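PDB 2F2L: peptidoglycan recognition protein-LC isoform LCx from Drosophila melanogaster, which probably senses bacterial peptidoglycan in innate immunity, binding a monomeric muropeptide through its amidase-like ectodomain. Local coordinates for residues F68-V76 with N111-L121. Numbering follows the deposited sequence.
Sequences FLVGGDGRV and NERQLEACQLL. With CIT (citric acid), chain H.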
ATOM      1  N   PHE B  68      13.396  13.286  -0.939  1.00 18.34           N
ATOM      2  CA  PHE B  68      12.323  14.268  -0.787  1.00 19.05           C
ATOM      3  C   PHE B  68      11.000  13.672  -1.244  1.00 18.89           C
ATOM      4  O   PHE B  68      10.974  12.736  -2.033  1.00 18.50           O
ATOM      5  CB  PHE B  68      12.598  15.540  -1.604  1.00 19.28           C
ATOM      6  CG  PHE B  68      13.878  16.233  -1.250  1.00 19.91           C
ATOM      7  CD1 PHE B  68      13.917  17.166  -0.221  1.00 20.23           C
ATOM      8  CD2 PHE B  68      15.051  15.956  -1.948  1.00 19.65           C
ATOM      9  CE1 PHE B  68      15.082  17.809   0.103  1.00 20.09           C
ATOM     10  CE2 PHE B  68      16.232  16.594  -1.625  1.00 18.90           C
ATOM     11  CZ  PHE B  68      16.257  17.516  -0.591  1.00 20.06           C
ATOM     12  N   LEU B  69       9.896  14.193  -0.716  1.00 19.04           N
ATOM     13  CA  LEU B  69       8.581  13.861  -1.258  1.00 19.84           C
ATOM     14  C   LEU B  69       7.867  15.161  -1.571  1.00 19.56           C
ATOM     15  O   LEU B  69       8.147  16.174  -0.939  1.00 21.29           O
ATOM     16  CB  LEU B  69       7.733  13.045  -0.271  1.00 19.72           C
ATOM     17  CG  LEU B  69       8.274  11.756   0.316  1.00 20.59           C
ATOM     18  CD1 LEU B  69       9.117  12.002   1.568  1.00 20.01           C
ATOM     19  CD2 LEU B  69       7.086  10.803   0.609  1.00 20.59           C
ATOM     20  N   VAL B  70       6.947  15.130  -2.525  1.00 19.51           N
ATOM     21  CA  VAL B  70       6.188  16.329  -2.943  1.00 19.61           C
ATOM     22  C   VAL B  70       4.716  16.088  -2.725  1.00 19.37           C
ATOM     23  O   VAL B  70       4.146  15.146  -3.305  1.00 18.83           O
ATOM     24  CB  VAL B  70       6.423  16.626  -4.438  1.00 19.61           C
ATOM     25  CG1 VAL B  70       5.750  17.921  -4.840  1.00 21.45           C
ATOM     26  CG2 VAL B  70       7.924  16.692  -4.707  1.00 21.71           C
ATOM     27  N   GLY B  71       4.086  16.949  -1.931  1.00 18.95           N
ATOM     28  CA  GLY B  71       2.684  16.790  -1.618  1.00 19.41           C
ATOM     29  C   GLY B  71       1.760  17.534  -2.559  1.00 19.58           C
ATOM     30  O   GLY B  71       2.169  18.492  -3.205  1.00 19.13           O
ATOM     31  N   GLY B  72       0.495  17.110  -2.586  1.00 19.68           N
ATOM     32  CA  GLY B  72      -0.541  17.784  -3.380  1.00 19.30           C
ATOM     33  C   GLY B  72      -0.922  19.138  -2.829  1.00 19.52           C
ATOM     34  O   GLY B  72      -1.668  19.887  -3.462  1.00 19.70           O
ATOM     35  N   ASP B  73      -0.419  19.456  -1.642  1.00 19.59           N
ATOM     36  CA  ASP B  73      -0.489  20.817  -1.106  1.00 19.61           C
ATOM     37  C   ASP B  73       0.573  21.765  -1.703  1.00 19.13           C
ATOM     38  O   ASP B  73       0.615  22.943  -1.357  1.00 19.45           O
ATOM     39  CB  ASP B  73      -0.358  20.795   0.426  1.00 19.66           C
ATOM     40  CG  ASP B  73       0.983  20.235   0.903  1.00 20.00           C
ATOM     41  OD1 ASP B  73       1.752  19.708   0.064  1.00 20.52           O
ATOM     42  OD2 ASP B  73       1.266  20.320   2.118  1.00 18.39           O
ATOM     43  N   GLY B  74       1.449  21.254  -2.551  1.00 18.82           N
ATOM     44  CA  GLY B  74       2.550  22.049  -3.080  1.00 18.42           C
ATOM     45  C   GLY B  74       3.752  22.191  -2.158  1.00 18.59           C
ATOM     46  O   GLY B  74       4.665  22.963  -2.449  1.00 19.24           O
ATOM     47  N   ARG B  75       3.761  21.491  -1.035  1.00 18.52           N
ATOM     48  CA  ARG B  75       4.904  21.550  -0.107  1.00 18.63           C
ATOM     49  C   ARG B  75       5.822  20.360  -0.368  1.00 18.53           C
ATOM     50  O   ARG B  75       5.382  19.303  -0.818  1.00 17.85           O
ATOM     51  CB  ARG B  75       4.448  21.530   1.354  1.00 18.28           C
ATOM     52  CG  ARG B  75       3.643  22.748   1.769  1.00 18.38           C
ATOM     53  CD  ARG B  75       3.335  22.742   3.275  1.00 19.41           C
ATOM     54  NE  ARG B  75       2.537  23.924   3.648  1.00 19.33           N
ATOM     55  CZ  ARG B  75       1.224  24.062   3.458  1.00 19.06           C
ATOM     56  NH1 ARG B  75       0.497  23.090   2.930  1.00 19.27           N
ATOM     57  NH2 ARG B  75       0.627  25.185   3.802  1.00 21.29           N
ATOM     58  N   VAL B  76       7.099  20.566  -0.089  1.00 18.68           N
ATOM     59  CA  VAL B  76       8.099  19.535  -0.162  1.00 18.97           C
ATOM     60  C   VAL B  76       8.331  19.048   1.260  1.00 19.01           C
ATOM     61  O   VAL B  76       8.472  19.851   2.188  1.00 18.29           O
ATOM     62  CB  VAL B  76       9.423  20.064  -0.744  1.00 19.52           C
ATOM     63  CG1 VAL B  76      10.469  18.984  -0.746  1.00 19.31           C
ATOM     64  CG2 VAL B  76       9.197  20.623  -2.172  1.00 19.40           C
ATOM     65  N   ASN B 111      -1.188  17.292  -9.538  1.00 18.92           N
ATOM     66  CA  ASN B 111      -1.817  18.602  -9.627  1.00 19.05           C
ATOM     67  C   ASN B 111      -0.820  19.747  -9.869  1.00 18.78           C
ATOM     68  O   ASN B 111       0.408  19.572  -9.815  1.00 18.59           O
ATOM     69  CB  ASN B 111      -2.766  18.843  -8.438  1.00 19.02           C
ATOM     70  CG  ASN B 111      -2.057  19.179  -7.145  1.00 19.45           C
ATOM     71  OD1 ASN B 111      -0.982  19.786  -7.131  1.00 20.80           O
ATOM     72  ND2 ASN B 111      -2.686  18.828  -6.040  1.00 14.52           N
ATOM     73  N   GLU B 112      -1.368  20.904 -10.200  1.00 19.31           N
ATOM     74  CA  GLU B 112      -0.577  22.070 -10.577  1.00 19.37           C
ATOM     75  C   GLU B 112       0.494  22.445  -9.527  1.00 19.36           C
ATOM     76  O   GLU B 112       1.652  22.742  -9.867  1.00 18.42           O
ATOM     77  CB  GLU B 112      -1.529  23.214 -10.828  1.00 19.28           C
ATOM     78  CG  GLU B 112      -0.901  24.588 -10.999  1.00 19.48           C
ATOM     79  CD  GLU B 112      -1.943  25.665 -11.162  1.00 18.67           C
ATOM     80  OE1 GLU B 112      -1.662  26.820 -10.789  1.00 18.23           O
ATOM     81  OE2 GLU B 112      -3.041  25.362 -11.686  1.00 18.52           O
ATOM     82  N   ARG B 113       0.101  22.409  -8.261  1.00 19.28           N
ATOM     83  CA  ARG B 113       0.992  22.778  -7.155  1.00 20.24           C
ATOM     84  C   ARG B 113       2.098  21.767  -6.939  1.00 20.13           C
ATOM     85  O   ARG B 113       3.248  22.134  -6.665  1.00 19.86           O
ATOM     86  CB  ARG B 113       0.176  22.996  -5.867  1.00 20.80           C
ATOM     87  CG  ARG B 113      -0.434  24.367  -5.823  1.00 21.59           C
ATOM     88  CD  ARG B 113      -1.670  24.466  -4.958  1.00 22.79           C
ATOM     89  NE  ARG B 113      -1.380  24.353  -3.538  1.00 24.69           N
ATOM     90  CZ  ARG B 113      -1.780  25.186  -2.571  1.00 23.13           C
ATOM     91  NH1 ARG B 113      -2.503  26.277  -2.812  1.00 22.36           N
ATOM     92  NH2 ARG B 113      -1.447  24.896  -1.319  1.00 22.29           N
ATOM     93  N   GLN B 114       1.766  20.493  -7.114  1.00 20.16           N
ATOM     94  CA  GLN B 114       2.728  19.408  -6.947  1.00 19.84           C
ATOM     95  C   GLN B 114       3.820  19.488  -8.016  1.00 20.02           C
ATOM     96  O   GLN B 114       5.040  19.360  -7.726  1.00 19.92           O
ATOM     97  CB  GLN B 114       1.978  18.076  -7.019  1.00 20.79           C
ATOM     98  CG  GLN B 114       2.537  16.974  -6.221  1.00 21.12           C
ATOM     99  CD  GLN B 114       1.657  15.749  -6.210  1.00 19.11           C
ATOM    100  OE1 GLN B 114       0.717  15.631  -6.990  1.00 20.03           O
ATOM    101  NE2 GLN B 114       1.978  14.808  -5.321  1.00 16.97           N
ATOM    102  N   LEU B 115       3.404  19.725  -9.256  1.00 19.87           N
ATOM    103  CA  LEU B 115       4.351  19.868 -10.360  1.00 20.03           C
ATOM    104  C   LEU B 115       5.237  21.107 -10.161  1.00 20.20           C
ATOM    105  O   LEU B 115       6.452  21.040 -10.316  1.00 20.96           O
ATOM    106  CB  LEU B 115       3.603  19.934 -11.693  1.00 19.96           C
ATOM    107  CG  LEU B 115       2.978  18.618 -12.149  1.00 21.27           C
ATOM    108  CD1 LEU B 115       2.011  18.831 -13.310  1.00 20.66           C
ATOM    109  CD2 LEU B 115       4.051  17.586 -12.536  1.00 21.23           C
ATOM    110  N   GLU B 116       4.627  22.225  -9.780  1.00 20.28           N
ATOM    111  CA  GLU B 116       5.376  23.448  -9.481  1.00 20.01           C
ATOM    112  C   GLU B 116       6.410  23.236  -8.360  1.00 19.74           C
ATOM    113  O   GLU B 116       7.570  23.660  -8.489  1.00 18.98           O
ATOM    114  CB  GLU B 116       4.415  24.605  -9.165  1.00 20.67           C
ATOM    115  CG  GLU B 116       3.758  25.201 -10.435  1.00 21.02           C
ATOM    116  CD  GLU B 116       2.682  26.225 -10.157  1.00 21.74           C
ATOM    117  OE1 GLU B 116       2.298  26.427  -8.980  1.00 24.70           O
ATOM    118  OE2 GLU B 116       2.208  26.831 -11.145  1.00 25.25           O
ATOM    119  N   ALA B 117       6.013  22.557  -7.286  1.00 19.17           N
ATOM    120  CA  ALA B 117       6.933  22.265  -6.165  1.00 18.99           C
ATOM    121  C   ALA B 117       8.159  21.460  -6.611  1.00 18.75           C
ATOM    122  O   ALA B 117       9.284  21.759  -6.230  1.00 20.17           O
ATOM    123  CB  ALA B 117       6.210  21.522  -5.060  1.00 18.75           C
ATOM    124  N   CYS B 118       7.935  20.438  -7.413  1.00 18.89           N
ATOM    125  CA  CYS B 118       9.021  19.591  -7.895  1.00 18.93           C
ATOM    126  C   CYS B 118       9.976  20.372  -8.807  1.00 18.93           C
ATOM    127  O   CYS B 118      11.191  20.196  -8.743  1.00 18.54           O
ATOM    128  CB  CYS B 118       8.451  18.381  -8.618  1.00 18.52           C
ATOM    129  SG  CYS B 118       9.673  17.193  -9.123  1.00 18.96           S
ATOM    130  N   GLN B 119       9.427  21.230  -9.663  1.00 19.18           N
ATOM    131  CA  GLN B 119      10.261  22.052 -10.550  1.00 19.24           C
ATOM    132  C   GLN B 119      11.144  22.982  -9.721  1.00 19.46           C
ATOM    133  O   GLN B 119      12.340  23.136 -10.005  1.00 19.13           O
ATOM    134  CB  GLN B 119       9.390  22.822 -11.580  1.00 19.28           C
ATOM    135  CG  GLN B 119       8.724  21.877 -12.590  1.00 19.32           C
ATOM    136  CD  GLN B 119       7.664  22.499 -13.509  1.00 19.41           C
ATOM    137  OE1 GLN B 119       7.119  23.573 -13.257  1.00 19.51           O
ATOM    138  NE2 GLN B 119       7.357  21.781 -14.583  1.00 20.53           N
ATOM    139  N   LEU B 120      10.562  23.577  -8.677  1.00 19.59           N
ATOM    140  CA  LEU B 120      11.303  24.490  -7.798  1.00 19.38           C
ATOM    141  C   LEU B 120      12.364  23.754  -6.984  1.00 19.19           C
ATOM    142  O   LEU B 120      13.449  24.265  -6.760  1.00 18.90           O
ATOM    143  CB  LEU B 120      10.354  25.240  -6.854  1.00 19.06           C
ATOM    144  CG  LEU B 120       9.436  26.318  -7.447  1.00 19.64           C
ATOM    145  CD1 LEU B 120       8.499  26.836  -6.383  1.00 19.47           C
ATOM    146  CD2 LEU B 120      10.218  27.487  -8.076  1.00 19.11           C
ATOM    147  N   LEU B 121      12.022  22.557  -6.518  1.00 19.57           N
ATOM    148  CA  LEU B 121      12.959  21.730  -5.774  1.00 19.32           C
ATOM    149  C   LEU B 121      14.200  21.423  -6.614  1.00 19.38           C
ATOM    150  O   LEU B 121      15.330  21.607  -6.147  1.00 18.89           O
ATOM    151  CB  LEU B 121      12.267  20.438  -5.327  1.00 19.97           C
ATOM    152  CG  LEU B 121      13.117  19.405  -4.603  1.00 19.02           C
ATOM    153  CD1 LEU B 121      13.776  19.988  -3.390  1.00 18.82           C
ATOM    154  CD2 LEU B 121      12.231  18.240  -4.253  1.00 18.67           C
TER
HETATM  155  C1  CIT H 301      -3.335  23.774   4.698  1.00 38.47           C
HETATM  156  O1  CIT H 301      -3.592  23.423   5.869  1.00 37.85           O
HETATM  157  O2  CIT H 301      -2.323  23.319   4.141  1.00 36.43           O
HETATM  158  C2  CIT H 301      -4.270  24.721   3.986  1.00 39.36           C
HETATM  159  C3  CIT H 301      -3.792  25.096   2.584  1.00 40.16           C
HETATM  160  O7  CIT H 301      -2.515  25.787   2.675  1.00 40.32           O
HETATM  161  C4  CIT H 301      -4.886  25.973   1.958  1.00 39.52           C
HETATM  162  C5  CIT H 301      -4.552  26.554   0.591  1.00 39.22           C
HETATM  163  O3  CIT H 301      -5.466  27.025  -0.136  1.00 37.68           O
HETATM  164  O4  CIT H 301      -3.375  26.602   0.177  1.00 37.32           O
HETATM  165  C6  CIT H 301      -3.601  23.822   1.772  1.00 41.70           C
HETATM  166  O5  CIT H 301      -4.562  23.016   1.704  1.00 41.18           O
HETATM  167  O6  CIT H 301      -2.490  23.595   1.201  1.00 41.09           O
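Three side chains at the N-terminal end of helix 112-127 hold backbone carbonyls of strand 68-70 and of the type I turn Gly-71 to Gly-74. Arg-113 NH2 donates to Asp-73 O at 2.8 Å, from above the carbonyl plane; its NE adds a weak bond. Asn-111 ND2 meets Gly-72 O in the carbonyl plane, on a lone pair, at 3.0 Å. Its CG lies between the backbone N and the carbonyl carbon (chi1 76°), and OD1 N-caps the helix, accepting from Gln-114 N at 2.8 Å. Gln-114 NE2 reaches Val-70 O in a nearly straight bond of 3.0 Å and also donates to Ile-102 O, which should fix the amide rotation. A citrate, probably from the crystallisation liquor, accepts from Arg-75 and Arg-113. Asp-73 pairs with Arg-75 and accepts from Tyr-77.

Gly-74 lies close over the helix, its CA 3.8 Å from Arg-113 CB. Ala-117 CB fits between Gly-74 O and Val-70 CG1. Leu-121 CD1 sits over the centre of one Phe-68 ring face, a CH-pi contact, while CD2 touches Val-76 CG1 at 4.0 Å. The helix packs on one face of the amidase-type mixed sheet, against strands 68-70, 76-78 and 97-101; Leu-121 also touches strand 3-4.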